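Local coordinates for protein cyclic GMP-AMP synthase-like receptor (Tribolium castaneum, PDB 7LT2) that senses cytoplasmic double-stranded RNA and, in response, makes the cyclic dinucleotide 2',3'-cGAMP from ATP and GTP to trigger innate immune responses, at residues Arg12-Pro17 against Val262-Lys267; Phe59-Lys64 against Gln247-Ile252; Tyr82-Leu87 against Leu100-Gly105; Ala124-Leu129 against Gln236-Ser241. All blocks are in the same frame, centred on the assembly; numbering follows the deposited sequence.

Interaction 1 of 4, residues Arg12-Pro17 against Val262-Lys267; sequences RFISLP and VKLIKK
I14 points its side chain at helix 258-272 and divides its two branches between different residues of it. The delta methyl CD1 crosses the end of L264 at about a right angle, 3.7 Å from L264 CD2, and also lies 4.1 Å from K267 CB. The other branch, CG2, stands anti to the backbone N (CG1 at chi1 -64°) and meets K263 CB at 3.7 Å, so I14 rests on residues one helical turn apart, K263 and K267, and on L264 between them. Next to this apolar patch K263 turns aside: its chain bends at chi3 (-82°), which brings NZ within 2.8 Å of S15 OG as hydrogen-bond donor. That hydroxyl also bonds N10 OD1, while NZ has a weak second bond to G62 O. K267 bends at chi2 and chi4, and its ammonium leaves the contact for L365 O and E370 OE1. Both lysines thus lay their aliphatic parts near I14 and send their charges to other partners. The geometry is that of plain helix-to-loop packing, joining the loop that follows the N-terminal helix 5-13 to a helix of the Mab-21 HhH/H2TH-like domain that also carries K266, a probable ATP-binding residue by similarity.

Interaction 2 of 4, residues Phe59-Lys64 against Gln247-Ile252; sequences FYDGLK and QERVLI
D61 and R249 make the closest backbone approach, with 6.1 Å between D61 CA and R249 CA. The first segment closes the short, weakly bonded helix 58-61 with a Schellman motif, in which G62 takes a positive phi (74°) and its N bonds back to F59 O at 3.3 Å; the second lies on helix 245-251. R249 sends its side chain across, CG anti to the backbone N and the chain bent at chi3, to grip D61 side-on. NE and NH2 both donate to the single oxygen OD1. The NE bond is short and fairly straight, 2.8 Å from R249 NE to D61 OD1 at 164°, and meets the oxygen nearly along its C-O axis. The NH2 bond is longer and more bent, and comes from above the carboxylate plane. OD1 lies almost exactly in the guanidinium plane although the two flat groups are turned 73° apart. One guanidinium face packs on Y60, with Y60 CB 3.4 Å from R249 NH2. Both segments belong to the nucleotidyltransferase domain, and the second holds Q247 and E248, assigned to nucleotide binding by similarity. OD2 of D61 forms a salt bridge with K282, a probable ATP-binding residue that also pairs with E248; such a lysine would probably ease the proximity of the two carboxylates. A water lies within hydrogen-bonding distance of D61 OD2 and, weakly, of R249 NH2, and R249 NH2 also bonds Y55 O. Beside the salt bridge I252 and L63 meet tip to tip, their CD1 atoms 4.0 Å apart, and I252 CD1 also lies 3.8 Å from D61 O.

Interaction 3 of 4, residues Tyr82-Leu87 against Leu100-Gly105; sequences YAQPVL and LNNLDG
N102 reaches toward 82-87, and its side chain can be traced outward atom by atom. CB packs against the flat end of Q84, 3.5 Å from Q84 CD, the two amide planes oblique to each other. CG, placed anti to the backbone N (chi1 -168°), carries the amide past Q84 toward Y82. At the tip ND2 donates to Y82 O over 3.1 Å at 159°, with the acceptor close to the amide plane and the donor somewhat tilted from the carbonyl plane. The same nitrogen donates to a water that bonds weakly to Y82 OH, while the Y82 ring turns its edge to G105 O, 3.7 Å from CE1. The main chain holds the pair together as well: N102 N donates to A83 O and N101 N to Q84 O, each at 2.9 Å and each from above the carbonyl plane. A second water links Q84 OE1 to N101 ND2, bridging amides whose planes stand 89° apart. On the buried side A83 CB lies 4.1 Å from L100 CD2 and somewhat farther from L103 CD1. P85 and L100 form an antiparallel non-hydrogen-bonded pair, with their side chains on one face of the sheet. This is the open end of the antiparallel hairpin of strands 85-89 and 95-100 in the nucleotidyltransferase domain, where N102 occupies the N-cap position of helix 103-107.

Interaction 4 of 4, residues Ala124-Leu129 against Gln236-Ser241; sequences ADNDFL and QGRYWS
R238 lays its guanidinium flat over the ring of F128, the planes only 10° apart and CZ 3.6 Å from the ring centroid, which makes this a stacked cation-pi pair. With the chain extended from CG to NE, CD too lies over the face, 3.9 Å from the F128 centroid, as a CH-pi contact. F128 CE2 sits beneath the centre of the guanidinium, whereas CZ of R238 is displaced toward the rim of the ring. Stacking leaves the edge of the arginine for polar partners. D125 OD1 lies in the guanidinium plane but 3.6 Å from R238 NH2, a long salt bridge with the carboxylate and guanidinium planes 82° apart; a water accepting from R238 NE at 2.9 Å and donating to the same OD1 bridges the two. W97 provides R238 with a further cation-pi partner. Farther along, W240 presents its indole edge to L129: NE1 donates to L129 O over 3.1 Å at 166°, the oxygen close to the ring plane, yet the donor stands well above the carbonyl plane. L129 CB packs 4.1 Å from W240 CZ2, and a second water sits within hydrogen-bonding distance of both L129 O and R238 O. The contact ties the loop between helices 118-122 and 131-147 to the start of strand 240-243 in the nucleotidyltransferase-domain sheet, a strand that includes S241 of the GTP site inferred by similarity.

Interactions 1 and 2 touch, with centres about 14 Å apart: K266 NZ of 262-267 lies 2.8 Å from L63 O of 59-64, a probable hydrogen bond that holds K266, a probable ATP-binding residue, against the turn after helix 58-61. Helix 245-251 leads along the chain into helix 258-272. Interactions 3 and 4 form a second pair, also about 14 Å between centres, joined where L100 N approaches D127 O at 3.1 Å, and both reach the same sheet. Interaction 3 is away from the annotated sites, but strand 240-243 of interaction 4 leads directly into helix 245-251 of interaction 2, although their nearest atoms are about 11 Å apart. The bound manganese lies about 12 Å from the side chain of I252.

Interaction 1 of 4, residues Arg12-Pro17 against Val262-Lys267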
# COMPACT_ATOMS: atom_id res chain seq x y z
N ARG A 12 -7.51 -1.37 22.36
CA ARG A 12 -6.67 -2.28 23.13
C ARG A 12 -6.10 -3.44 22.33
O ARG A 12 -5.10 -4.02 22.76
CB ARG A 12 -7.46 -2.82 24.33
CG ARG A 12 -7.68 -1.79 25.43
CD ARG A 12 -8.04 -2.47 26.74
NE ARG A 12 -9.41 -2.94 26.76
CZ ARG A 12 -9.81 -4.05 27.36
NH1 ARG A 12 -8.95 -4.89 27.92
NH2 ARG A 12 -11.11 -4.34 27.41
N PHE A 13 -6.68 -3.78 21.18
CA PHE A 13 -6.24 -4.98 20.48
C PHE A 13 -6.06 -4.80 18.98
O PHE A 13 -5.66 -5.76 18.31
CB PHE A 13 -7.22 -6.14 20.75
CG PHE A 13 -7.13 -6.65 22.14
CD1 PHE A 13 -7.85 -6.05 23.17
CD2 PHE A 13 -6.30 -7.71 22.45
CE1 PHE A 13 -7.74 -6.50 24.46
CE2 PHE A 13 -6.19 -8.17 23.75
CZ PHE A 13 -6.91 -7.56 24.75
N ILE A 14 -6.31 -3.62 18.42
CA ILE A 14 -6.29 -3.48 16.97
C ILE A 14 -5.32 -2.38 16.55
O ILE A 14 -4.40 -2.64 15.77
CB ILE A 14 -7.70 -3.23 16.42
CG1 ILE A 14 -8.59 -4.44 16.69
CG2 ILE A 14 -7.63 -2.97 14.92
CD1 ILE A 14 -9.94 -4.36 16.01
N SER A 15 -5.52 -1.17 17.04
CA SER A 15 -4.85 0.01 16.50
C SER A 15 -3.63 0.40 17.33
O SER A 15 -3.74 0.57 18.55
CB SER A 15 -5.80 1.20 16.40
OG SER A 15 -6.79 1.00 15.41
N LEU A 16 -2.49 0.57 16.66
CA LEU A 16 -1.34 1.18 17.31
C LEU A 16 -1.70 2.60 17.74
O LEU A 16 -2.34 3.33 16.98
CB LEU A 16 -0.14 1.20 16.35
CG LEU A 16 1.21 1.60 16.96
CD1 LEU A 16 1.76 0.49 17.83
CD2 LEU A 16 2.22 1.99 15.88
N PRO A 17 -1.33 3.00 18.96
CA PRO A 17 -1.64 4.37 19.41
C PRO A 17 -1.09 5.40 18.43
O PRO A 17 0.00 5.24 17.89
CB PRO A 17 -0.95 4.47 20.77
CG PRO A 17 -0.81 3.05 21.23
CD PRO A 17 -0.61 2.23 19.99
N VAL A 262 -13.36 -0.59 9.21
CA VAL A 262 -12.55 -1.40 8.30
C VAL A 262 -11.67 -2.35 9.09
O VAL A 262 -11.56 -3.54 8.76
CB VAL A 262 -11.70 -0.52 7.37
CG1 VAL A 262 -10.77 -1.40 6.53
CG2 VAL A 262 -12.59 0.30 6.45
N LYS A 263 -11.02 -1.84 10.14
CA LYS A 263 -10.08 -2.65 10.89
C LYS A 263 -10.78 -3.74 11.69
O LYS A 263 -10.25 -4.85 11.82
CB LYS A 263 -9.23 -1.75 11.79
CG LYS A 263 -8.18 -0.95 10.99
CD LYS A 263 -7.33 -0.06 11.88
CE LYS A 263 -8.04 1.25 12.19
NZ LYS A 263 -7.14 2.21 12.89
N LEU A 264 -11.98 -3.46 12.21
CA LEU A 264 -12.76 -4.50 12.88
C LEU A 264 -13.08 -5.64 11.92
O LEU A 264 -12.97 -6.81 12.29
CB LEU A 264 -14.05 -3.91 13.46
CG LEU A 264 -13.89 -2.94 14.64
CD1 LEU A 264 -15.17 -2.13 14.83
CD2 LEU A 264 -13.55 -3.69 15.90
N ILE A 265 -13.47 -5.30 10.69
CA ILE A 265 -13.76 -6.34 9.71
C ILE A 265 -12.47 -7.06 9.30
O ILE A 265 -12.46 -8.29 9.16
CB ILE A 265 -14.50 -5.75 8.49
CG1 ILE A 265 -15.90 -5.29 8.92
CG2 ILE A 265 -14.57 -6.76 7.35
CD1 ILE A 265 -16.68 -4.60 7.82
N LYS A 266 -11.37 -6.32 9.13
CA LYS A 266 -10.10 -6.98 8.81
C LYS A 266 -9.66 -7.91 9.94
O LYS A 266 -9.08 -8.97 9.68
CB LYS A 266 -9.01 -5.94 8.51
CG LYS A 266 -9.16 -5.26 7.16
CD LYS A 266 -8.12 -4.15 6.97
CE LYS A 266 -6.71 -4.71 6.94
NZ LYS A 266 -5.68 -3.69 6.52
N LYS A 267 -9.91 -7.52 11.19
CA LYS A 267 -9.58 -8.40 12.31
C LYS A 267 -10.40 -9.68 12.25
O LYS A 267 -9.87 -10.78 12.47
CB LYS A 267 -9.82 -7.67 13.63
CG LYS A 267 -9.43 -8.45 14.89
CD LYS A 267 -7.92 -8.60 15.00
CE LYS A 267 -7.48 -9.09 16.38
NZ LYS A 267 -8.04 -10.43 16.67

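Interaction 2 of 4, residues Phe59-Lys64 against Gln247-Ile252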
# COMPACT_ATOMS: atom_id res chain seq x y z
N PHE A 59 -0.50 0.62 6.82
CA PHE A 59 0.04 1.46 7.89
C PHE A 59 -0.18 2.94 7.60
O PHE A 59 -0.65 3.70 8.45
CB PHE A 59 1.52 1.14 8.11
CG PHE A 59 2.19 2.00 9.14
CD1 PHE A 59 1.68 2.10 10.42
CD2 PHE A 59 3.35 2.71 8.83
CE1 PHE A 59 2.30 2.90 11.37
CE2 PHE A 59 3.97 3.50 9.77
CZ PHE A 59 3.45 3.60 11.04
N TYR A 60 0.15 3.38 6.38
CA TYR A 60 -0.01 4.79 6.03
C TYR A 60 -1.45 5.16 5.68
O TYR A 60 -1.79 6.35 5.69
CB TYR A 60 0.93 5.17 4.89
CG TYR A 60 2.27 5.64 5.40
CD1 TYR A 60 3.30 4.73 5.66
CD2 TYR A 60 2.51 6.99 5.65
CE1 TYR A 60 4.53 5.16 6.14
CE2 TYR A 60 3.74 7.42 6.12
CZ TYR A 60 4.74 6.50 6.37
OH TYR A 60 5.95 6.94 6.85
N ASP A 61 -2.30 4.17 5.38
CA ASP A 61 -3.73 4.42 5.22
C ASP A 61 -4.46 4.50 6.55
O ASP A 61 -5.64 4.86 6.57
CB ASP A 61 -4.40 3.33 4.39
CG ASP A 61 -4.15 3.48 2.91
OD1 ASP A 61 -3.86 4.61 2.45
OD2 ASP A 61 -4.25 2.46 2.19
N GLY A 62 -3.80 4.16 7.66
CA GLY A 62 -4.52 4.10 8.92
C GLY A 62 -5.41 2.89 9.05
O GLY A 62 -6.39 2.93 9.81
N LEU A 63 -5.10 1.82 8.33
CA LEU A 63 -5.94 0.62 8.27
C LEU A 63 -5.21 -0.64 8.73
O LEU A 63 -5.74 -1.74 8.54
CB LEU A 63 -6.47 0.41 6.85
CG LEU A 63 -7.36 1.50 6.26
CD1 LEU A 63 -7.69 1.17 4.81
CD2 LEU A 63 -8.64 1.66 7.08
N LYS A 64 -4.04 -0.51 9.34
CA LYS A 64 -3.28 -1.68 9.79
C LYS A 64 -3.87 -2.24 11.07
O LYS A 64 -4.11 -1.50 12.03
CB LYS A 64 -1.81 -1.32 9.99
CG LYS A 64 -0.95 -2.47 10.53
CD LYS A 64 -0.92 -3.65 9.56
CE LYS A 64 -0.15 -4.82 10.15
NZ LYS A 64 -0.33 -6.05 9.34
N GLN A 247 -5.38 8.86 -4.32
CA GLN A 247 -6.79 9.23 -4.33
C GLN A 247 -7.61 8.39 -3.35
O GLN A 247 -8.51 8.91 -2.69
CB GLN A 247 -7.35 9.09 -5.75
CG GLN A 247 -6.83 10.13 -6.73
CD GLN A 247 -5.45 9.80 -7.28
OE1 GLN A 247 -4.99 8.66 -7.19
NE2 GLN A 247 -4.80 10.79 -7.87
N GLU A 248 -7.30 7.09 -3.25
CA GLU A 248 -8.00 6.25 -2.28
C GLU A 248 -7.80 6.76 -0.86
O GLU A 248 -8.73 6.71 -0.03
CB GLU A 248 -7.51 4.80 -2.38
CG GLU A 248 -7.94 4.08 -3.65
CD GLU A 248 -7.29 2.72 -3.81
OE1 GLU A 248 -6.67 2.23 -2.84
OE2 GLU A 248 -7.41 2.13 -4.90
N ARG A 249 -6.60 7.25 -0.54
CA ARG A 249 -6.34 7.74 0.81
C ARG A 249 -7.20 8.95 1.14
O ARG A 249 -7.63 9.11 2.29
CB ARG A 249 -4.85 8.07 0.95
CG ARG A 249 -4.43 8.41 2.38
CD ARG A 249 -2.93 8.33 2.54
NE ARG A 249 -2.43 6.97 2.36
CZ ARG A 249 -1.15 6.68 2.15
NH1 ARG A 249 -0.22 7.62 2.11
NH2 ARG A 249 -0.80 5.40 1.99
N VAL A 250 -7.47 9.81 0.15
CA VAL A 250 -8.35 10.95 0.40
C VAL A 250 -9.79 10.49 0.55
O VAL A 250 -10.53 10.98 1.42
CB VAL A 250 -8.21 11.99 -0.73
CG1 VAL A 250 -9.13 13.20 -0.48
CG2 VAL A 250 -6.77 12.44 -0.85
N LEU A 251 -10.22 9.52 -0.27
CA LEU A 251 -11.59 9.00 -0.19
C LEU A 251 -11.91 8.44 1.19
O LEU A 251 -13.04 8.60 1.68
CB LEU A 251 -11.81 7.93 -1.27
CG LEU A 251 -12.04 8.39 -2.71
CD1 LEU A 251 -12.05 7.19 -3.64
CD2 LEU A 251 -13.36 9.16 -2.81
N ILE A 252 -10.95 7.77 1.84
CA ILE A 252 -11.22 7.15 3.13
C ILE A 252 -10.98 8.10 4.31
O ILE A 252 -11.28 7.72 5.45
CB ILE A 252 -10.37 5.88 3.35
CG1 ILE A 252 -8.87 6.21 3.36
CG2 ILE A 252 -10.71 4.81 2.31
CD1 ILE A 252 -7.98 5.01 3.63
O HOH W 1 -1.84 2.77 0.49

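Interaction 3 of 4, residues Tyr82-Leu87 against Leu100-Gly105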
# COMPACT_ATOMS: atom_id res chain seq x y z
N TYR A 82 8.48 15.86 -22.92
CA TYR A 82 9.00 16.11 -24.26
C TYR A 82 9.29 14.81 -25.00
O TYR A 82 9.18 14.76 -26.23
CB TYR A 82 10.25 16.99 -24.18
CG TYR A 82 10.66 17.64 -25.49
CD1 TYR A 82 11.55 17.01 -26.35
CD2 TYR A 82 10.18 18.89 -25.85
CE1 TYR A 82 11.93 17.60 -27.55
CE2 TYR A 82 10.56 19.49 -27.04
CZ TYR A 82 11.43 18.84 -27.88
OH TYR A 82 11.81 19.44 -29.07
N ALA A 83 9.64 13.75 -24.27
CA ALA A 83 9.87 12.44 -24.86
C ALA A 83 8.58 11.76 -25.30
O ALA A 83 8.64 10.66 -25.87
CB ALA A 83 10.61 11.53 -23.88
N GLN A 84 7.43 12.39 -25.05
CA GLN A 84 6.10 11.96 -25.46
C GLN A 84 5.76 10.56 -24.97
O GLN A 84 5.55 9.65 -25.78
CB GLN A 84 5.97 12.04 -26.98
CG GLN A 84 6.12 13.45 -27.52
CD GLN A 84 5.97 13.50 -29.02
OE1 GLN A 84 5.35 12.63 -29.63
NE2 GLN A 84 6.54 14.53 -29.64
N PRO A 85 5.67 10.35 -23.66
CA PRO A 85 5.15 9.07 -23.16
C PRO A 85 3.66 8.96 -23.44
O PRO A 85 2.92 9.94 -23.34
CB PRO A 85 5.43 9.13 -21.66
CG PRO A 85 5.42 10.59 -21.34
CD PRO A 85 5.99 11.28 -22.56
N VAL A 86 3.23 7.76 -23.82
CA VAL A 86 1.83 7.50 -24.13
C VAL A 86 1.38 6.28 -23.34
O VAL A 86 1.97 5.20 -23.47
CB VAL A 86 1.58 7.28 -25.63
CG1 VAL A 86 0.14 6.85 -25.87
CG2 VAL A 86 1.88 8.56 -26.39
N LEU A 87 0.34 6.45 -22.53
CA LEU A 87 -0.20 5.38 -21.70
C LEU A 87 -1.42 4.80 -22.39
O LEU A 87 -2.34 5.55 -22.77
CB LEU A 87 -0.55 5.93 -20.31
CG LEU A 87 -0.97 5.00 -19.17
CD1 LEU A 87 -0.68 5.68 -17.85
CD2 LEU A 87 -2.44 4.65 -19.26
N LEU A 100 7.16 5.37 -25.39
CA LEU A 100 7.67 6.70 -25.65
C LEU A 100 7.72 6.92 -27.15
O LEU A 100 8.28 6.09 -27.88
CB LEU A 100 9.06 6.89 -25.04
CG LEU A 100 9.24 6.99 -23.51
CD1 LEU A 100 8.97 5.66 -22.82
CD2 LEU A 100 10.63 7.49 -23.17
N ASN A 101 7.13 8.02 -27.62
CA ASN A 101 7.07 8.30 -29.05
C ASN A 101 8.16 9.26 -29.53
O ASN A 101 8.29 9.45 -30.74
CB ASN A 101 5.70 8.88 -29.42
CG ASN A 101 4.62 7.81 -29.50
OD1 ASN A 101 4.91 6.63 -29.67
ND2 ASN A 101 3.37 8.24 -29.38
N ASN A 102 8.95 9.85 -28.63
CA ASN A 102 9.91 10.88 -29.04
C ASN A 102 11.13 10.88 -28.11
O ASN A 102 11.65 11.94 -27.76
CB ASN A 102 9.26 12.26 -29.06
CG ASN A 102 10.12 13.31 -29.76
OD1 ASN A 102 10.74 13.04 -30.79
ND2 ASN A 102 10.18 14.51 -29.18
N LEU A 103 11.62 9.70 -27.73
CA LEU A 103 12.81 9.67 -26.89
C LEU A 103 14.01 10.26 -27.62
O LEU A 103 14.82 10.98 -27.01
CB LEU A 103 13.12 8.24 -26.44
CG LEU A 103 14.37 8.15 -25.54
CD1 LEU A 103 14.24 9.09 -24.35
CD2 LEU A 103 14.63 6.72 -25.07
N ASP A 104 14.16 9.97 -28.92
CA ASP A 104 15.29 10.50 -29.66
C ASP A 104 15.30 12.03 -29.65
O ASP A 104 16.36 12.65 -29.49
CB ASP A 104 15.27 9.99 -31.10
CG ASP A 104 15.63 8.52 -31.20
OD1 ASP A 104 15.99 7.92 -30.17
OD2 ASP A 104 15.56 7.98 -32.32
N GLY A 105 14.14 12.65 -29.84
CA GLY A 105 14.08 14.10 -29.80
C GLY A 105 14.45 14.67 -28.45
O GLY A 105 15.06 15.73 -28.37
O HOH W 2 11.69 16.62 -30.82
O HOH W 3 3.06 11.18 -29.07

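Interaction 4 of 4, residues Ala124-Leu129 against Gln236-Ser241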
# COMPACT_ATOMS: atom_id res chain seq x y z
N ALA A 124 12.10 -1.86 -23.61
CA ALA A 124 12.16 -3.05 -24.44
C ALA A 124 12.02 -2.64 -25.90
O ALA A 124 12.21 -1.46 -26.24
CB ALA A 124 11.09 -4.05 -24.00
N ASP A 125 11.69 -3.58 -26.78
CA ASP A 125 11.52 -3.26 -28.19
C ASP A 125 10.40 -2.25 -28.38
O ASP A 125 9.39 -2.28 -27.67
CB ASP A 125 11.24 -4.54 -28.98
CG ASP A 125 10.26 -5.47 -28.28
OD1 ASP A 125 9.48 -4.99 -27.43
OD2 ASP A 125 10.28 -6.68 -28.57
N ASN A 126 10.61 -1.33 -29.33
CA ASN A 126 9.66 -0.28 -29.68
C ASN A 126 9.47 0.75 -28.57
O ASN A 126 8.45 1.44 -28.53
CB ASN A 126 8.31 -0.85 -30.11
CG ASN A 126 8.41 -1.73 -31.34
OD1 ASN A 126 8.65 -1.25 -32.44
ND2 ASN A 126 8.22 -3.04 -31.16
N ASP A 127 10.45 0.85 -27.66
CA ASP A 127 10.47 1.87 -26.61
C ASP A 127 9.29 1.74 -25.65
O ASP A 127 8.73 2.73 -25.19
CB ASP A 127 10.53 3.28 -27.21
CG ASP A 127 11.92 3.64 -27.72
OD1 ASP A 127 12.87 2.87 -27.46
OD2 ASP A 127 12.06 4.68 -28.39
N PHE A 128 8.91 0.50 -25.35
CA PHE A 128 7.95 0.24 -24.29
C PHE A 128 8.67 0.15 -22.95
O PHE A 128 9.71 -0.50 -22.85
CB PHE A 128 7.18 -1.06 -24.55
CG PHE A 128 6.05 -0.91 -25.51
CD1 PHE A 128 4.78 -0.56 -25.07
CD2 PHE A 128 6.24 -1.13 -26.87
CE1 PHE A 128 3.73 -0.42 -25.96
CE2 PHE A 128 5.19 -1.00 -27.76
CZ PHE A 128 3.94 -0.65 -27.31
N LEU A 129 8.12 0.82 -21.94
CA LEU A 129 8.63 0.71 -20.59
C LEU A 129 8.50 -0.73 -20.11
O LEU A 129 7.44 -1.34 -20.23
CB LEU A 129 7.85 1.63 -19.65
CG LEU A 129 8.50 2.89 -19.08
CD1 LEU A 129 7.61 3.47 -17.97
CD2 LEU A 129 9.92 2.63 -18.57
N GLN A 236 5.95 -10.26 -22.38
CA GLN A 236 6.49 -10.23 -21.03
C GLN A 236 7.13 -8.87 -20.74
O GLN A 236 7.89 -8.35 -21.56
CB GLN A 236 7.51 -11.35 -20.87
CG GLN A 236 8.05 -11.55 -19.46
CD GLN A 236 8.89 -12.82 -19.35
OE1 GLN A 236 8.38 -13.92 -19.53
NE2 GLN A 236 10.17 -12.66 -19.06
N GLY A 237 6.80 -8.30 -19.59
CA GLY A 237 7.42 -7.08 -19.13
C GLY A 237 6.70 -5.79 -19.49
O GLY A 237 7.04 -4.74 -18.92
N ARG A 238 5.73 -5.84 -20.39
CA ARG A 238 5.04 -4.62 -20.81
C ARG A 238 3.91 -4.20 -19.89
O ARG A 238 3.46 -3.05 -19.97
CB ARG A 238 4.46 -4.78 -22.22
CG ARG A 238 5.42 -4.45 -23.33
CD ARG A 238 4.65 -4.20 -24.60
NE ARG A 238 5.50 -4.34 -25.78
CZ ARG A 238 5.05 -4.36 -27.02
NH1 ARG A 238 3.75 -4.27 -27.29
NH2 ARG A 238 5.92 -4.48 -28.02
N TYR A 239 3.41 -5.10 -19.04
CA TYR A 239 2.20 -4.85 -18.28
C TYR A 239 2.53 -4.20 -16.94
O TYR A 239 3.22 -4.80 -16.10
CB TYR A 239 1.42 -6.15 -18.06
CG TYR A 239 0.78 -6.68 -19.32
CD1 TYR A 239 1.51 -7.42 -20.23
CD2 TYR A 239 -0.57 -6.45 -19.59
CE1 TYR A 239 0.93 -7.92 -21.39
CE2 TYR A 239 -1.16 -6.95 -20.75
CZ TYR A 239 -0.40 -7.68 -21.64
OH TYR A 239 -0.97 -8.19 -22.79
N TRP A 240 2.03 -2.98 -16.74
CA TRP A 240 2.20 -2.23 -15.50
C TRP A 240 0.86 -2.13 -14.78
O TRP A 240 -0.19 -2.02 -15.42
CB TRP A 240 2.73 -0.83 -15.79
CG TRP A 240 4.13 -0.82 -16.27
CD1 TRP A 240 4.58 -1.21 -17.50
CD2 TRP A 240 5.29 -0.41 -15.54
NE1 TRP A 240 5.94 -1.07 -17.58
CE2 TRP A 240 6.41 -0.58 -16.39
CE3 TRP A 240 5.50 0.07 -14.24
CZ2 TRP A 240 7.71 -0.27 -15.99
CZ3 TRP A 240 6.79 0.38 -13.85
CH2 TRP A 240 7.88 0.20 -14.72
N SER A 241 0.90 -2.16 -13.45
CA SER A 241 -0.27 -1.91 -12.63
C SER A 241 -0.44 -0.42 -12.40
O SER A 241 0.53 0.34 -12.39
CB SER A 241 -0.16 -2.61 -11.27
OG SER A 241 -0.06 -4.02 -11.41
O HOH W 4 8.06 -5.47 -24.88
O HOH W 5 4.83 -0.96 -21.31